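Local coordinates for protein sialidase B (Streptococcus pneumoniae TIGR4, PDB 4XJA) that hydrolyses alpha-(2->3)-, alpha-(2->6)- and alpha-(2->8)-linked terminal sialic acid residues from oligosaccharides, glycoproteins and glycolipids, at residues G612-A617 with Y633-R638; G229-K234 with N639-S644; Y551-S556 with S579-G584. The protein carries 1 engineered substitution. All coordinates share one frame; numbering follows the deposited sequence.

Contact 1 of 3, residues G612-A617 with Y633-R638; sequences GYAYSA and YDSWSR. With SFJ ((2R,3R,4R,5R,6R)-5-acetamido-2,3-difluoro-4-hydroxy-6-[(1R,2R)-1,2,3-trihydroxypropyl]tetrahydro-2H-pyran-2-carboxylic acid), chain F.
Gly612 and Tyr633 bring their backbones together at 3.9 Å between the CA atoms, after which 612-617 runs on toward strand 616-620 while 633-638 swings away in the loop after strand 626-631. Both belong to the last blade of the beta-propeller of a family 33 sialidase, and the loops meet at the end of the blade where the sialic acid analogue SFJ is bound. At the join the two backbones pack directly on each other, with Gly612 C 3.7 Å from Tyr633 N. Further along, the CB of Ala614 fits against the loop, 3.1 Å from Ser635 OG and 3.6 Å from Tyr633 O. The chi1 of 60° at Ser635 turns OG toward this methyl group, and the same OG is hydrogen-bonded to Arg581 NH1 and Glu631 OE1, linking the serine to the substrate-binding machinery. The loop is shaped by an Asx turn: Asp634 OD1 receives Trp636 N at 2.9 Å nearly along its C-O axis, while Ser637 N reaches the same oxygen from well above the carboxylate plane. Its other oxygen, OD2, is taken by the backbone N of Arg581. Beyond the turn the indole edge of Trp636 faces the ligand, with CZ3 3.8 Å from SFJ O1A. Tyr615, probably the nucleophile as in related sialidases, has CG anti to its carbonyl carbon (chi1 -81°), which brings the phenol to the ligand carboxylate, and its hydroxyl is hydrogen-bonded to Glu503. Tyr615 OH comes within 3.0 Å of SFJ C1; it stays 3.3 Å from SFJ C2, which still carries its fluorine FAJ, too far for a covalent bond, so the ligand is held non-covalently.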
# COMPACT_ATOMS: atom_id res chain seq x y z
N GLY A 612 -6.63 11.00 -2.49
CA GLY A 612 -5.68 10.05 -3.04
C GLY A 612 -6.23 8.67 -3.34
O GLY A 612 -7.09 8.16 -2.61
N TYR A 613 -5.73 8.07 -4.42
CA TYR A 613 -6.09 6.71 -4.80
C TYR A 613 -4.99 6.19 -5.70
O TYR A 613 -4.73 6.77 -6.76
CB TYR A 613 -7.43 6.70 -5.55
CG TYR A 613 -8.04 5.33 -5.78
CD1 TYR A 613 -7.73 4.57 -6.91
CD2 TYR A 613 -8.96 4.81 -4.88
CE1 TYR A 613 -8.33 3.31 -7.12
CE2 TYR A 613 -9.54 3.56 -5.07
CZ TYR A 613 -9.23 2.82 -6.19
OH TYR A 613 -9.84 1.59 -6.36
N ALA A 614 -4.31 5.13 -5.28
CA ALA A 614 -3.20 4.62 -6.08
C ALA A 614 -3.38 3.16 -6.49
O ALA A 614 -4.30 2.84 -7.25
CB ALA A 614 -1.86 4.85 -5.38
N TYR A 615 -2.50 2.29 -6.02
CA TYR A 615 -2.62 0.88 -6.37
C TYR A 615 -3.88 0.31 -5.74
O TYR A 615 -4.29 0.75 -4.66
CB TYR A 615 -1.41 0.08 -5.89
CG TYR A 615 -0.18 0.16 -6.79
CD1 TYR A 615 0.28 1.38 -7.28
CD2 TYR A 615 0.54 -0.98 -7.09
CE1 TYR A 615 1.44 1.45 -8.08
CE2 TYR A 615 1.69 -0.93 -7.88
CZ TYR A 615 2.14 0.28 -8.36
OH TYR A 615 3.28 0.30 -9.14
N SER A 616 -4.50 -0.66 -6.40
CA SER A 616 -5.78 -1.17 -5.93
C SER A 616 -5.96 -2.63 -6.29
O SER A 616 -5.28 -3.16 -7.18
CB SER A 616 -6.92 -0.36 -6.55
OG SER A 616 -6.92 -0.49 -7.97
N ALA A 617 -6.89 -3.27 -5.60
CA ALA A 617 -7.25 -4.66 -5.83
C ALA A 617 -8.77 -4.72 -5.83
O ALA A 617 -9.41 -4.13 -4.97
CB ALA A 617 -6.72 -5.51 -4.69
N TYR A 633 -4.04 7.07 -0.86
CA TYR A 633 -3.12 8.21 -0.80
C TYR A 633 -2.34 8.26 -2.10
O TYR A 633 -2.41 7.34 -2.90
CB TYR A 633 -2.17 8.09 0.40
CG TYR A 633 -0.99 7.15 0.22
CD1 TYR A 633 -1.17 5.79 0.06
CD2 TYR A 633 0.31 7.64 0.25
CE1 TYR A 633 -0.08 4.94 -0.11
CE2 TYR A 633 1.39 6.81 0.10
CZ TYR A 633 1.20 5.46 -0.07
OH TYR A 633 2.30 4.65 -0.21
N ASP A 634 -1.61 9.34 -2.32
CA ASP A 634 -0.80 9.39 -3.53
C ASP A 634 0.53 8.71 -3.25
O ASP A 634 1.43 9.30 -2.64
CB ASP A 634 -0.60 10.84 -3.98
CG ASP A 634 0.00 10.94 -5.37
OD1 ASP A 634 0.91 10.14 -5.69
OD2 ASP A 634 -0.42 11.81 -6.15
N SER A 635 0.67 7.46 -3.69
CA SER A 635 1.90 6.71 -3.43
C SER A 635 3.06 7.09 -4.36
O SER A 635 4.15 6.51 -4.28
CB SER A 635 1.64 5.19 -3.48
OG SER A 635 1.16 4.80 -4.75
N TRP A 636 2.84 8.07 -5.23
CA TRP A 636 3.94 8.62 -6.03
C TRP A 636 4.52 9.86 -5.38
O TRP A 636 5.74 10.07 -5.39
CB TRP A 636 3.45 8.99 -7.44
CG TRP A 636 4.57 9.34 -8.39
CD1 TRP A 636 5.04 10.59 -8.71
CD2 TRP A 636 5.35 8.41 -9.16
NE1 TRP A 636 6.06 10.50 -9.63
CE2 TRP A 636 6.27 9.18 -9.92
CE3 TRP A 636 5.37 7.02 -9.28
CZ2 TRP A 636 7.19 8.59 -10.79
CZ3 TRP A 636 6.28 6.43 -10.15
CH2 TRP A 636 7.18 7.22 -10.89
N SER A 637 3.63 10.70 -4.84
CA SER A 637 4.01 11.98 -4.24
C SER A 637 5.11 11.85 -3.20
O SER A 637 5.04 10.99 -2.31
CB SER A 637 2.79 12.65 -3.59
OG SER A 637 3.15 13.84 -2.90
N ARG A 638 6.12 12.71 -3.31
CA ARG A 638 7.19 12.72 -2.32
C ARG A 638 6.75 13.48 -1.07
O ARG A 638 7.49 13.59 -0.09
CB ARG A 638 8.48 13.34 -2.90
CG ARG A 638 8.92 12.70 -4.22
CD ARG A 638 9.05 11.18 -4.10
NE ARG A 638 10.38 10.80 -3.63
CZ ARG A 638 10.76 9.55 -3.37
NH1 ARG A 638 9.91 8.55 -3.54
NH2 ARG A 638 12.00 9.32 -2.95
C11 SFJ F . 9.68 -4.08 -8.41
C9 SFJ F . 9.74 1.73 -10.84
C10 SFJ F . 9.31 -2.64 -8.04
C1 SFJ F . 5.04 2.57 -8.19
C7 SFJ F . 8.93 0.79 -8.79
C4 SFJ F . 6.09 -1.08 -7.04
C3 SFJ F . 5.58 0.39 -6.72
C5 SFJ F . 7.50 -1.01 -7.66
C6 SFJ F . 7.58 -0.04 -8.84
C2 SFJ F . 6.10 1.47 -7.88
N5 SFJ F . 8.00 -2.32 -8.06
O10 SFJ F . 10.17 -1.88 -7.70
O9 SFJ F . 11.00 1.27 -10.46
O1A SFJ F . 4.95 2.97 -9.35
O8 SFJ F . 7.84 2.69 -10.00
O7 SFJ F . 9.51 1.07 -7.51
O4 SFJ F . 6.05 -1.93 -5.98
O6 SFJ F . 6.45 0.75 -8.99
FAI SFJ F . 5.93 0.64 -5.75
FAJ SFJ F . 7.05 2.23 -7.57
O1B SFJ F . 4.47 2.99 -7.18
C8 SFJ F . 9.04 2.12 -9.62

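Contact 2 of 3, residues G229-K234 with N639-S644; sequences GTHDSK and NELHLS. With SFJ ((2R,3R,4R,5R,6R)-5-acetamido-2,3-difluoro-4-hydroxy-6-[(1R,2R)-1,2,3-trihydroxypropyl]tetrahydro-2H-pyran-2-carboxylic acid), chain F; DMS (dimethyl sulfoxide), chain D.
Thr230 and His642 form the polar centre of a buried loop-to-loop contact, joining the first propeller blade, through the loop between strands 219-226 and 237-244, to the last blade, through the loop after strand 626-631. Two reciprocal bonds hold it. Thr230 N donates to His642 ND1 over 3.0 Å, with the donor only 5° out of the imidazole plane, and His642 N returns a bond to Thr230 OG1, also 3.0 Å and nearly straight at 166°. The approach is close enough to set Gly229 CA 3.3 Å from His642 ND1, while Leu641 CB covers one face of the same ring. The CE1 corner of that imidazole then points into the face of His231, 3.3 Å above its plane, making a T-shaped stack with ring planes at 78°. Asp232, probably the proton acceptor as in relatives, reaches SFJ and follows His231 directly in the chain, so the contact lies right beside a catalytic position. Both histidines also turn NE2 to the carbonyl oxygen of Lys277. With ND1 of His642 accepting from a backbone N-H and NE2 facing a carbonyl, His642 is probably neutral, its single ring proton on NE2.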
# COMPACT_ATOMS: atom_id res chain seq x y z
N GLY A 229 9.63 2.38 6.05
CA GLY A 229 8.77 3.35 5.39
C GLY A 229 8.09 2.70 4.19
O GLY A 229 8.08 1.48 4.06
N THR A 230 7.51 3.51 3.31
CA THR A 230 6.78 2.98 2.16
C THR A 230 7.64 2.74 0.92
O THR A 230 7.12 2.40 -0.14
CB THR A 230 5.61 3.87 1.78
OG1 THR A 230 6.07 5.23 1.66
CG2 THR A 230 4.51 3.80 2.84
N HIS A 231 8.96 2.93 1.06
CA HIS A 231 9.89 2.79 -0.06
C HIS A 231 9.84 1.41 -0.71
O HIS A 231 9.71 0.41 -0.00
CB HIS A 231 11.33 2.97 0.47
CG HIS A 231 11.65 4.34 0.95
ND1 HIS A 231 11.41 5.49 0.21
CD2 HIS A 231 12.23 4.77 2.11
CE1 HIS A 231 11.81 6.54 0.89
NE2 HIS A 231 12.31 6.14 2.04
N ASP A 232 9.98 1.34 -2.03
CA ASP A 232 10.18 0.06 -2.70
C ASP A 232 11.59 -0.44 -2.38
O ASP A 232 12.40 0.31 -1.83
CB ASP A 232 10.00 0.17 -4.22
CG ASP A 232 10.86 1.26 -4.84
OD1 ASP A 232 10.97 2.35 -4.24
OD2 ASP A 232 11.45 1.02 -5.91
N SER A 233 11.87 -1.69 -2.72
CA SER A 233 13.21 -2.25 -2.54
C SER A 233 14.20 -1.33 -3.26
O SER A 233 13.85 -0.77 -4.31
CB SER A 233 13.27 -3.66 -3.13
OG SER A 233 12.25 -4.47 -2.56
N LYS A 234 15.41 -1.15 -2.73
CA LYS A 234 15.93 -1.86 -1.55
C LYS A 234 15.24 -1.42 -0.25
O LYS A 234 15.00 -0.23 -0.04
CB LYS A 234 17.44 -1.63 -1.42
CG LYS A 234 17.84 -0.15 -1.24
CD LYS A 234 19.35 0.04 -1.31
CE LYS A 234 19.73 1.53 -1.21
NZ LYS A 234 21.22 1.73 -1.17
N ASN A 639 5.53 14.01 -1.08
CA ASN A 639 4.98 14.61 0.14
C ASN A 639 4.17 13.63 0.99
O ASN A 639 3.85 13.93 2.15
CB ASN A 639 4.14 15.84 -0.19
CG ASN A 639 3.92 16.72 1.02
OD1 ASN A 639 4.89 17.18 1.65
ND2 ASN A 639 2.65 16.97 1.36
N GLU A 640 3.85 12.47 0.42
CA GLU A 640 2.95 11.51 1.09
C GLU A 640 3.60 10.16 1.39
O GLU A 640 2.94 9.13 1.47
CB GLU A 640 1.64 11.35 0.28
CG GLU A 640 0.99 12.69 -0.10
CD GLU A 640 -0.51 12.61 -0.36
OE1 GLU A 640 -1.06 11.50 -0.48
OE2 GLU A 640 -1.15 13.69 -0.44
N LEU A 641 4.92 10.19 1.56
CA LEU A 641 5.67 9.00 1.96
C LEU A 641 5.38 8.62 3.42
O LEU A 641 5.10 9.47 4.26
CB LEU A 641 7.18 9.25 1.84
CG LEU A 641 7.74 9.63 0.47
CD1 LEU A 641 9.22 9.98 0.59
CD2 LEU A 641 7.55 8.50 -0.52
N HIS A 642 5.47 7.33 3.71
CA HIS A 642 5.49 6.84 5.08
C HIS A 642 4.24 7.22 5.86
O HIS A 642 4.32 7.79 6.96
CB HIS A 642 6.75 7.35 5.80
CG HIS A 642 7.96 7.35 4.95
ND1 HIS A 642 8.29 6.31 4.07
CD2 HIS A 642 8.95 8.27 4.77
CE1 HIS A 642 9.39 6.59 3.44
NE2 HIS A 642 9.83 7.78 3.85
N LEU A 643 3.07 6.90 5.31
CA LEU A 643 1.80 7.08 6.01
C LEU A 643 1.28 5.73 6.47
O LEU A 643 1.36 4.74 5.73
CB LEU A 643 0.76 7.72 5.09
CG LEU A 643 1.15 8.99 4.34
CD1 LEU A 643 -0.03 9.47 3.47
CD2 LEU A 643 1.55 10.06 5.34
N SER A 644 0.71 5.67 7.67
CA SER A 644 0.20 4.41 8.19
C SER A 644 -1.31 4.29 8.00
O SER A 644 -2.04 5.28 8.09
CB SER A 644 0.56 4.25 9.67
OG SER A 644 1.96 4.05 9.80
C11 SFJ F . 9.68 -4.08 -8.41
C9 SFJ F . 9.74 1.73 -10.84
C10 SFJ F . 9.31 -2.64 -8.04
C1 SFJ F . 5.04 2.57 -8.19
C7 SFJ F . 8.93 0.79 -8.79
C4 SFJ F . 6.09 -1.08 -7.04
C3 SFJ F . 5.58 0.39 -6.72
C5 SFJ F . 7.50 -1.01 -7.66
C6 SFJ F . 7.58 -0.04 -8.84
C2 SFJ F . 6.10 1.47 -7.88
N5 SFJ F . 8.00 -2.32 -8.06
O10 SFJ F . 10.17 -1.88 -7.70
O9 SFJ F . 11.00 1.27 -10.46
O1A SFJ F . 4.95 2.97 -9.35
O8 SFJ F . 7.84 2.69 -10.00
O7 SFJ F . 9.51 1.07 -7.51
O4 SFJ F . 6.05 -1.93 -5.98
O6 SFJ F . 6.45 0.75 -8.99
FAI SFJ F . 5.93 0.64 -5.75
FAJ SFJ F . 7.05 2.23 -7.57
O1B SFJ F . 4.47 2.99 -7.18
C8 SFJ F . 9.04 2.12 -9.62
S DMS D . 1.77 8.24 10.52
O DMS D . 0.80 7.76 9.47
C1 DMS D . 1.17 7.63 12.12
C2 DMS D . 3.28 7.25 10.38

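Contact 3 of 3, residues Y551-S556 with S579-G584; sequences YGTQVS and SGRKGG. With SFJ ((2R,3R,4R,5R,6R)-5-acetamido-2,3-difluoro-4-hydroxy-6-[(1R,2R)-1,2,3-trihydroxypropyl]tetrahydro-2H-pyran-2-carboxylic acid), chain F.
Arg581 reaches out from its loop to Gly552, Thr553 and Tyr551 on the loop before strand 556-559, and beyond them to the carboxylate of SFJ. Together with Arg207 and Arg519 it forms the arginine triad characteristic of the sialidase propeller, in which three guanidinium groups hold the acid group of sialic acid. Among the hydrogen bonds, two nearly straight ones go to the ligand: NH1 of Arg581 to SFJ O1B and NH2 of Arg581 to SFJ O1A, each 2.9 Å. NH2 uses its second hydrogen on Gly552 O, again at 2.9 Å, in the carbonyl plane and exactly in the plane of the guanidinium. The weaker bond from Arg581 NE to Thr553 OG1 is 3.0 Å long and bent to 129°. These bonds fix the rotation of the flat group, and the chain behind it runs extended from CG to NE. Packing adds to the hold: Thr553 CG2 lies over one guanidinium face, while the Tyr551 ring turns an edge to the arginine, its plane 67° from the guanidinium, with CE1 3.7 Å from Arg581 NE. Tyr551 also stacks on Trp636, and its backbone oxygen accepts a bond from Arg519, so the same loop supports a second arginine of the triad. At the outer end Tyr551 OH comes 3.8 Å from Gly580 CA, and nearby a water donates to Ser579 O over 2.9 Å.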
# COMPACT_ATOMS: atom_id res chain seq x y z
N TYR A 551 3.54 8.82 -15.65
CA TYR A 551 4.21 7.65 -15.09
C TYR A 551 3.24 6.48 -14.87
O TYR A 551 3.66 5.32 -14.86
CB TYR A 551 4.95 7.98 -13.79
CG TYR A 551 4.12 8.74 -12.80
CD1 TYR A 551 3.27 8.07 -11.92
CD2 TYR A 551 4.18 10.11 -12.73
CE1 TYR A 551 2.50 8.76 -11.01
CE2 TYR A 551 3.41 10.81 -11.81
CZ TYR A 551 2.58 10.12 -10.96
OH TYR A 551 1.82 10.80 -10.05
N GLY A 552 1.96 6.80 -14.68
CA GLY A 552 0.93 5.78 -14.63
C GLY A 552 0.79 5.12 -13.27
O GLY A 552 1.58 5.38 -12.35
N THR A 553 -0.23 4.28 -13.15
CA THR A 553 -0.54 3.58 -11.91
C THR A 553 -1.09 2.20 -12.27
O THR A 553 -1.74 2.03 -13.30
CB THR A 553 -1.61 4.35 -11.08
OG1 THR A 553 -1.20 5.72 -10.91
CG2 THR A 553 -1.80 3.71 -9.70
N GLN A 554 -0.81 1.22 -11.42
CA GLN A 554 -1.44 -0.09 -11.52
C GLN A 554 -2.95 0.04 -11.75
O GLN A 554 -3.61 0.90 -11.13
CB GLN A 554 -1.18 -0.90 -10.24
CG GLN A 554 -1.65 -2.36 -10.35
CD GLN A 554 -2.19 -2.89 -9.05
OE1 GLN A 554 -2.42 -2.14 -8.10
NE2 GLN A 554 -2.37 -4.20 -8.98
N VAL A 555 -3.48 -0.77 -12.66
CA VAL A 555 -4.92 -0.86 -12.90
C VAL A 555 -5.38 -2.30 -12.58
O VAL A 555 -4.76 -3.26 -13.02
CB VAL A 555 -5.28 -0.45 -14.37
CG1 VAL A 555 -4.35 -1.11 -15.37
CG2 VAL A 555 -6.73 -0.76 -14.71
N SER A 556 -6.42 -2.44 -11.77
CA SER A 556 -6.92 -3.78 -11.48
C SER A 556 -8.18 -4.00 -12.30
O SER A 556 -8.86 -3.04 -12.68
CB SER A 556 -7.13 -4.02 -9.98
OG SER A 556 -7.91 -3.01 -9.38
N SER A 579 -2.94 14.37 -13.23
CA SER A 579 -2.05 15.13 -12.35
C SER A 579 -1.32 14.29 -11.30
O SER A 579 -0.10 14.40 -11.14
CB SER A 579 -2.84 16.23 -11.63
OG SER A 579 -3.58 17.00 -12.57
N GLY A 580 -2.07 13.45 -10.58
CA GLY A 580 -1.47 12.61 -9.55
C GLY A 580 -2.22 11.30 -9.37
O GLY A 580 -3.05 10.93 -10.21
N ARG A 581 -1.93 10.58 -8.29
CA ARG A 581 -2.67 9.35 -8.00
C ARG A 581 -3.81 9.72 -7.08
O ARG A 581 -3.71 9.66 -5.85
CB ARG A 581 -1.74 8.27 -7.40
CG ARG A 581 -0.65 7.82 -8.41
CD ARG A 581 0.28 6.75 -7.86
NE ARG A 581 1.01 6.08 -8.94
CZ ARG A 581 2.03 5.25 -8.74
NH1 ARG A 581 2.44 4.99 -7.50
NH2 ARG A 581 2.63 4.67 -9.77
N LYS A 582 -4.90 10.15 -7.70
CA LYS A 582 -6.10 10.60 -6.99
C LYS A 582 -7.29 10.42 -7.91
O LYS A 582 -7.13 10.00 -9.07
CB LYS A 582 -5.95 12.08 -6.59
CG LYS A 582 -5.54 13.01 -7.74
CD LYS A 582 -5.18 14.40 -7.19
CE LYS A 582 -4.92 15.39 -8.31
NZ LYS A 582 -4.26 16.65 -7.84
N GLY A 583 -8.48 10.73 -7.41
CA GLY A 583 -9.68 10.57 -8.21
C GLY A 583 -9.97 9.12 -8.55
O GLY A 583 -10.17 8.76 -9.71
N GLY A 584 -9.98 8.26 -7.53
CA GLY A 584 -10.19 6.85 -7.74
C GLY A 584 -11.56 6.55 -8.34
O GLY A 584 -12.57 7.13 -7.94
C11 SFJ F . 9.68 -4.08 -8.41
C9 SFJ F . 9.74 1.73 -10.84
C10 SFJ F . 9.31 -2.64 -8.04
C1 SFJ F . 5.04 2.57 -8.19
C7 SFJ F . 8.93 0.79 -8.79
C4 SFJ F . 6.09 -1.08 -7.04
C3 SFJ F . 5.58 0.39 -6.72
C5 SFJ F . 7.50 -1.01 -7.66
C6 SFJ F . 7.58 -0.04 -8.84
C2 SFJ F . 6.10 1.47 -7.88
N5 SFJ F . 8.00 -2.32 -8.06
O10 SFJ F . 10.17 -1.88 -7.70
O9 SFJ F . 11.00 1.27 -10.46
O1A SFJ F . 4.95 2.97 -9.35
O8 SFJ F . 7.84 2.69 -10.00
O7 SFJ F . 9.51 1.07 -7.51
O4 SFJ F . 6.05 -1.93 -5.98
O6 SFJ F . 6.45 0.75 -8.99
FAI SFJ F . 5.93 0.64 -5.75
FAJ SFJ F . 7.05 2.23 -7.57
O1B SFJ F . 4.47 2.99 -7.18
C8 SFJ F . 9.04 2.12 -9.62
O HOH W 1 2.08 13.19 -9.68

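Overall arrangement
From the N terminus, 229-234 in the first propeller blade pairs with 639-644 some 400 residues later, so contact 2 closes a loop containing nearly the whole propeller. Nested within it, contact 3 closes 22 residues, joining the loops that lead into strands 556-559 and 584-592 of one four-stranded blade. Contact 1 follows in series, closing 15 residues with most of strand 616-620 and all of strand 626-631 in the final blade. Contacts 1 and 3, centres about 7 Å apart, are joined by Tyr613 N and Arg581 O; contacts 1 and 2 meet where Glu640 OE1 bonds Asp634 N. Contacts 2 and 3 do not touch, their centres being about 17 Å apart, but all three reach SFJ.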